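Local coordinates for protein ferredoxin (Trichomonas vaginalis, PDB 1L5P) that carries electrons on a [2Fe-2S] cluster, linking pyruvate:ferredoxin oxidoreductase to hydrogenase in the hydrogenosome, at residues 3-8 against 29-34; 12-17 against 24-29. All blocks are in the same frame, centred on the assembly; numbering follows the deposited sequence.

How the contacts relate
Contact 1 (3-8 with 29-34) and contact 2 (12-17 with 24-29) lie on the same side of the chain's centre, their own centres about 7 Å apart, and together pack the hairpin of strands 2-7 and 10-15 against helix 22-27 and the loop that follows it. The strands are joined by probable backbone hydrogen bonds such as Ile3 O to Leu14 N, 2.8 Å. Ala29 belongs to both contacts, and Leu31 CD1 meets Leu14 CD1 at 3.4 Å, so the two patches are continuous. Neither reaches the [2Fe-2S] cluster: the side chain of Leu26 in contact 2 is about 10 Å from it, that of Leu31 in contact 1 about 14 Å.

Contact 1. Residues 3-8 against 29-34; sequences ITAVKG and AGLMSA
Leu31 reaches strand 2-7 with CG opposite its own carbonyl carbon (chi1 -66°) and CD1 continuing the chain outward (chi2 178°), which carries that methyl onto Ala5 and leaves the other branch, CD2, for Lys7. The setting is the beta-grasp fold of the [2Fe-2S] ferredoxins, and here the first strand in the chain, 2-7, meets the loop that leaves helix 22-27. The turn into that loop is a Schellman motif. Gly30, with positive phi, ends the helix, and Leu31 directly after it is pointed at the strand.

On the strand, Ala5 and Lys7 both face the loop, while Val6 between them points away and packs on Val90 of the neighbouring strand 90-92. Ala5 offers a single methyl, CB, to Leu31. It is buried here, with Leu14 and Leu26 also packing on it.

Lys7 lies at the margin. Its chain runs out straight at chi2, then bends at chi3 and chi4 as it passes Leu31 in the opposite sense. Its methylenes do the touching, with CD 3.3 Å from Leu31 O. CE is modelled even nearer that oxygen, at a distance too short to be trusted in so exposed a side chain. Lys7 NZ, 3.5 Å from Leu31 O, makes a long polar approach and not a hydrogen bond; it lies 4.5 Å from Gly30 O. Leu93, at the C-terminus, touches the side chains of both Lys7 and Leu31 and so extends the patch.

Each branch of Leu31 meets one strand side chain. CD2 stands 3.9 Å from Lys7 CD, and CD1 presses on Ala5 CB at 3.5 Å, tighter than ordinary carbon packing.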
loop_
_atom_site.group_PDB
_atom_site.type_symbol
_atom_site.label_atom_id
_atom_site.label_comp_id
_atom_site.label_asym_id
_atom_site.label_seq_id
_atom_site.Cartn_x
_atom_site.Cartn_y
_atom_site.Cartn_z
ATOM N N ILE A 3 -7.161 8.068 -0.091
ATOM C CA ILE A 3 -5.837 8.048 0.495
ATOM C C ILE A 3 -4.938 8.878 -0.405
ATOM O O ILE A 3 -5.257 9.135 -1.572
ATOM C CB ILE A 3 -5.280 6.589 0.621
ATOM C CG1 ILE A 3 -5.108 5.950 -0.758
ATOM C CG2 ILE A 3 -6.251 5.729 1.431
ATOM C CD1 ILE A 3 -3.678 5.735 -1.141
ATOM N N THR A 4 -3.815 9.299 0.152
ATOM C CA THR A 4 -2.858 10.115 -0.563
ATOM C C THR A 4 -1.624 9.289 -0.900
ATOM O O THR A 4 -1.009 8.712 -0.004
ATOM C CB THR A 4 -2.453 11.311 0.327
ATOM O OG1 THR A 4 -3.599 12.141 0.552
ATOM C CG2 THR A 4 -1.345 12.121 -0.314
ATOM N N ALA A 5 -1.278 9.218 -2.184
ATOM C CA ALA A 5 -0.091 8.494 -2.630
ATOM C C ALA A 5 0.927 9.573 -2.961
ATOM O O ALA A 5 0.566 10.593 -3.536
ATOM C CB ALA A 5 -0.406 7.661 -3.874
ATOM N N VAL A 6 2.186 9.359 -2.596
ATOM C CA VAL A 6 3.229 10.342 -2.852
ATOM C C VAL A 6 4.370 9.734 -3.639
ATOM O O VAL A 6 5.163 8.980 -3.097
ATOM C CB VAL A 6 3.808 10.884 -1.549
ATOM C CG1 VAL A 6 4.872 11.918 -1.845
ATOM C CG2 VAL A 6 2.698 11.464 -0.697
ATOM N N LYS A 7 4.456 10.079 -4.919
ATOM C CA LYS A 7 5.507 9.568 -5.793
ATOM C C LYS A 7 6.336 10.732 -6.302
ATOM O O LYS A 7 5.789 11.723 -6.776
ATOM C CB LYS A 7 4.887 8.836 -6.987
ATOM C CG LYS A 7 5.309 7.385 -7.128
ATOM C CD LYS A 7 4.716 6.762 -8.388
ATOM C CE LYS A 7 5.630 5.682 -8.958
ATOM N NZ LYS A 7 5.743 5.773 -10.443
ATOM N N GLY A 8 7.653 10.613 -6.205
ATOM C CA GLY A 8 8.518 11.680 -6.673
ATOM C C GLY A 8 8.134 13.057 -6.157
ATOM O O GLY A 8 7.968 14.003 -6.936
ATOM N N ALA A 29 -3.959 2.826 -10.881
ATOM C CA ALA A 29 -3.808 4.266 -11.094
ATOM C C ALA A 29 -2.452 4.591 -11.728
ATOM O O ALA A 29 -2.098 5.755 -11.907
ATOM C CB ALA A 29 -3.957 5.009 -9.772
ATOM N N GLY A 30 -1.689 3.555 -12.054
ATOM C CA GLY A 30 -0.399 3.756 -12.685
ATOM C C GLY A 30 0.719 4.191 -11.761
ATOM O O GLY A 30 1.838 4.444 -12.217
ATOM N N LEU A 31 0.430 4.273 -10.463
ATOM C CA LEU A 31 1.428 4.683 -9.473
ATOM C C LEU A 31 2.343 3.517 -9.092
ATOM O O LEU A 31 3.487 3.711 -8.677
ATOM C CB LEU A 31 0.719 5.230 -8.231
ATOM C CG LEU A 31 -0.049 6.524 -8.505
ATOM C CD1 LEU A 31 -0.773 6.985 -7.251
ATOM C CD2 LEU A 31 0.925 7.585 -8.989
ATOM N N MET A 32 1.829 2.303 -9.248
ATOM C CA MET A 32 2.583 1.094 -8.924
ATOM C C MET A 32 2.315 0.030 -9.998
ATOM O O MET A 32 1.162 -0.193 -10.395
ATOM C CB MET A 32 2.169 0.587 -7.526
ATOM C CG MET A 32 2.978 -0.596 -6.992
ATOM S SD MET A 32 2.419 -1.225 -5.373
ATOM C CE MET A 32 3.447 -0.233 -4.324
ATOM N N SER A 33 3.382 -0.613 -10.470
ATOM C CA SER A 33 3.267 -1.647 -11.502
ATOM C C SER A 33 2.989 -3.023 -10.909
ATOM O O SER A 33 3.526 -3.367 -9.862
ATOM C CB SER A 33 4.550 -1.704 -12.341
ATOM O OG SER A 33 5.351 -2.815 -11.990
ATOM N N ALA A 34 2.149 -3.800 -11.584
ATOM C CA ALA A 34 1.798 -5.137 -11.125
ATOM C C ALA A 34 2.582 -6.187 -11.917
ATOM O O ALA A 34 2.347 -7.391 -11.794
ATOM C CB ALA A 34 0.295 -5.363 -11.290
#

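Contact 2. Residues 12-17 against 24-29; sequences KQLKFE and TVLTEA
Leu14 and Val25 carry this contact, where the beta-grasp sheet of the ferredoxin packs on helix 22-27. Leu14 CD1 makes most of the close approaches, a methyl that sits among three helix-side residues: 3.8 Å from Leu26 CD2, 3.9 Å from Val25 CG1 and, more loosely, 4.4 Å from Ala29 CB. Leu26 starts out from the helix away from residues 12-17, and only its far end turns back to Leu14. The two leucine side chains cross at about a right angle, and they meet through their methyl ends.

Val25 spreads its two branches along residues 14-16. With CG1 anti to the backbone N (chi1 167°), that methyl faces Leu14, while CG2, opposite the carbonyl carbon, goes to Phe16. Phe16 answers with its CB alone, and its ring leads away from the helix; the Phe16 side chain packs on Ile3 and Leu82, and Leu82 also touches Val25.

A further shell fixes the two backbones. Through their main chains, Leu14 pairs with Ile3 of strand 2-7, and Phe16 with Gly1 just ahead of it. On the other side, Glu28 N to Thr24 O at 2.9 Å and Ala29 N to Leu26 O at 3.2 Å hold the end of the helix and the turn leaving it, and Thr27 OG1 bonds back to Phe23 O. The Leu26 side chain packs on Met32 and Leu93. Between the strand and helix segments the contact is apolar packing, finished at the Phe16 end by CB lying 3.8 Å from Val25 CG2.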
loop_
_atom_site.group_PDB
_atom_site.type_symbol
_atom_site.label_atom_id
_atom_site.label_comp_id
_atom_site.label_asym_id
_atom_site.label_seq_id
_atom_site.Cartn_x
_atom_site.Cartn_y
_atom_site.Cartn_z
ATOM N N LYS A 12 -0.709 12.782 -4.750
ATOM C CA LYS A 12 -1.824 12.431 -5.627
ATOM C C LYS A 12 -2.913 11.758 -4.807
ATOM O O LYS A 12 -2.705 10.674 -4.269
ATOM C CB LYS A 12 -1.371 11.470 -6.728
ATOM C CG LYS A 12 -0.160 11.933 -7.513
ATOM C CD LYS A 12 -0.235 11.464 -8.951
ATOM C CE LYS A 12 0.404 12.483 -9.879
ATOM N NZ LYS A 12 1.888 12.498 -9.747
ATOM N N GLN A 13 -4.072 12.395 -4.709
ATOM C CA GLN A 13 -5.168 11.821 -3.947
ATOM C C GLN A 13 -5.918 10.799 -4.786
ATOM O O GLN A 13 -6.271 11.052 -5.939
ATOM C CB GLN A 13 -6.127 12.912 -3.474
ATOM C CG GLN A 13 -7.476 12.382 -3.007
ATOM C CD GLN A 13 -8.170 13.329 -2.054
ATOM O OE1 GLN A 13 -7.547 14.245 -1.517
ATOM N NE2 GLN A 13 -9.466 13.116 -1.836
ATOM N N LEU A 14 -6.147 9.633 -4.194
ATOM C CA LEU A 14 -6.847 8.553 -4.870
ATOM C C LEU A 14 -8.042 8.123 -4.035
ATOM O O LEU A 14 -7.979 8.127 -2.803
ATOM C CB LEU A 14 -5.908 7.355 -5.081
ATOM C CG LEU A 14 -4.411 7.628 -5.282
ATOM C CD1 LEU A 14 -3.677 6.330 -5.591
ATOM C CD2 LEU A 14 -4.214 8.613 -6.422
ATOM N N LYS A 15 -9.133 7.766 -4.708
ATOM C CA LYS A 15 -10.341 7.313 -4.025
ATOM C C LYS A 15 -10.300 5.798 -3.978
ATOM O O LYS A 15 -9.791 5.153 -4.886
ATOM C CB LYS A 15 -11.608 7.750 -4.770
ATOM C CG LYS A 15 -11.399 8.820 -5.831
ATOM C CD LYS A 15 -12.722 9.454 -6.242
ATOM C CE LYS A 15 -13.114 10.578 -5.292
ATOM N NZ LYS A 15 -11.925 11.194 -4.614
ATOM N N PHE A 16 -10.818 5.224 -2.906
ATOM C CA PHE A 16 -10.825 3.779 -2.797
ATOM C C PHE A 16 -12.198 3.313 -2.384
ATOM O O PHE A 16 -12.974 4.062 -1.779
ATOM C CB PHE A 16 -9.785 3.293 -1.782
ATOM C CG PHE A 16 -10.112 3.648 -0.363
ATOM C CD1 PHE A 16 -11.174 3.036 0.299
ATOM C CD2 PHE A 16 -9.373 4.616 0.307
ATOM C CE1 PHE A 16 -11.501 3.387 1.607
ATOM C CE2 PHE A 16 -9.689 4.977 1.621
ATOM C CZ PHE A 16 -10.755 4.363 2.270
ATOM N N GLU A 17 -12.487 2.064 -2.719
ATOM C CA GLU A 17 -13.756 1.449 -2.387
ATOM C C GLU A 17 -13.491 0.417 -1.298
ATOM O O GLU A 17 -12.511 -0.326 -1.370
ATOM C CB GLU A 17 -14.327 0.772 -3.626
ATOM C CG GLU A 17 -15.495 1.495 -4.233
ATOM C CD GLU A 17 -16.789 0.723 -4.064
ATOM O OE1 GLU A 17 -16.873 -0.422 -4.568
ATOM O OE2 GLU A 17 -17.722 1.259 -3.424
ATOM N N THR A 24 -4.310 -2.729 -5.391
ATOM C CA THR A 24 -5.280 -2.571 -6.453
ATOM C C THR A 24 -5.411 -1.102 -6.799
ATOM O O THR A 24 -5.298 -0.715 -7.954
ATOM C CB THR A 24 -6.639 -3.086 -6.015
ATOM O OG1 THR A 24 -6.520 -4.467 -5.666
ATOM C CG2 THR A 24 -7.657 -2.928 -7.139
ATOM N N VAL A 25 -5.651 -0.293 -5.776
ATOM C CA VAL A 25 -5.801 1.141 -5.928
ATOM C C VAL A 25 -4.570 1.772 -6.576
ATOM O O VAL A 25 -4.686 2.536 -7.533
ATOM C CB VAL A 25 -6.049 1.780 -4.548
ATOM C CG1 VAL A 25 -5.887 3.292 -4.620
ATOM C CG2 VAL A 25 -7.435 1.390 -4.055
ATOM N N LEU A 26 -3.396 1.441 -6.055
ATOM C CA LEU A 26 -2.146 1.987 -6.570
ATOM C C LEU A 26 -1.821 1.551 -7.989
ATOM O O LEU A 26 -1.497 2.379 -8.842
ATOM C CB LEU A 26 -0.981 1.597 -5.661
ATOM C CG LEU A 26 -0.918 2.282 -4.295
ATOM C CD1 LEU A 26 0.415 1.952 -3.628
ATOM C CD2 LEU A 26 -1.085 3.789 -4.468
ATOM N N THR A 27 -1.900 0.249 -8.240
ATOM C CA THR A 27 -1.587 -0.273 -9.565
ATOM C C THR A 27 -2.589 0.149 -10.631
ATOM O O THR A 27 -2.198 0.417 -11.765
ATOM C CB THR A 27 -1.478 -1.819 -9.570
ATOM O OG1 THR A 27 -2.677 -2.383 -9.024
ATOM C CG2 THR A 27 -0.282 -2.274 -8.758
ATOM N N GLU A 28 -3.869 0.210 -10.279
ATOM C CA GLU A 28 -4.889 0.601 -11.245
ATOM C C GLU A 28 -4.845 2.099 -11.559
ATOM O O GLU A 28 -5.594 2.582 -12.409
ATOM C CB GLU A 28 -6.273 0.210 -10.741
ATOM C CG GLU A 28 -6.772 -1.092 -11.321
ATOM C CD GLU A 28 -7.897 -1.708 -10.503
ATOM O OE1 GLU A 28 -7.961 -2.954 -10.424
ATOM O OE2 GLU A 28 -8.724 -0.952 -9.939
ATOM N N ALA A 29 -3.959 2.826 -10.881
ATOM C CA ALA A 29 -3.808 4.266 -11.094
ATOM C C ALA A 29 -2.452 4.591 -11.728
ATOM O O ALA A 29 -2.098 5.755 -11.907
ATOM C CB ALA A 29 -3.957 5.009 -9.772
#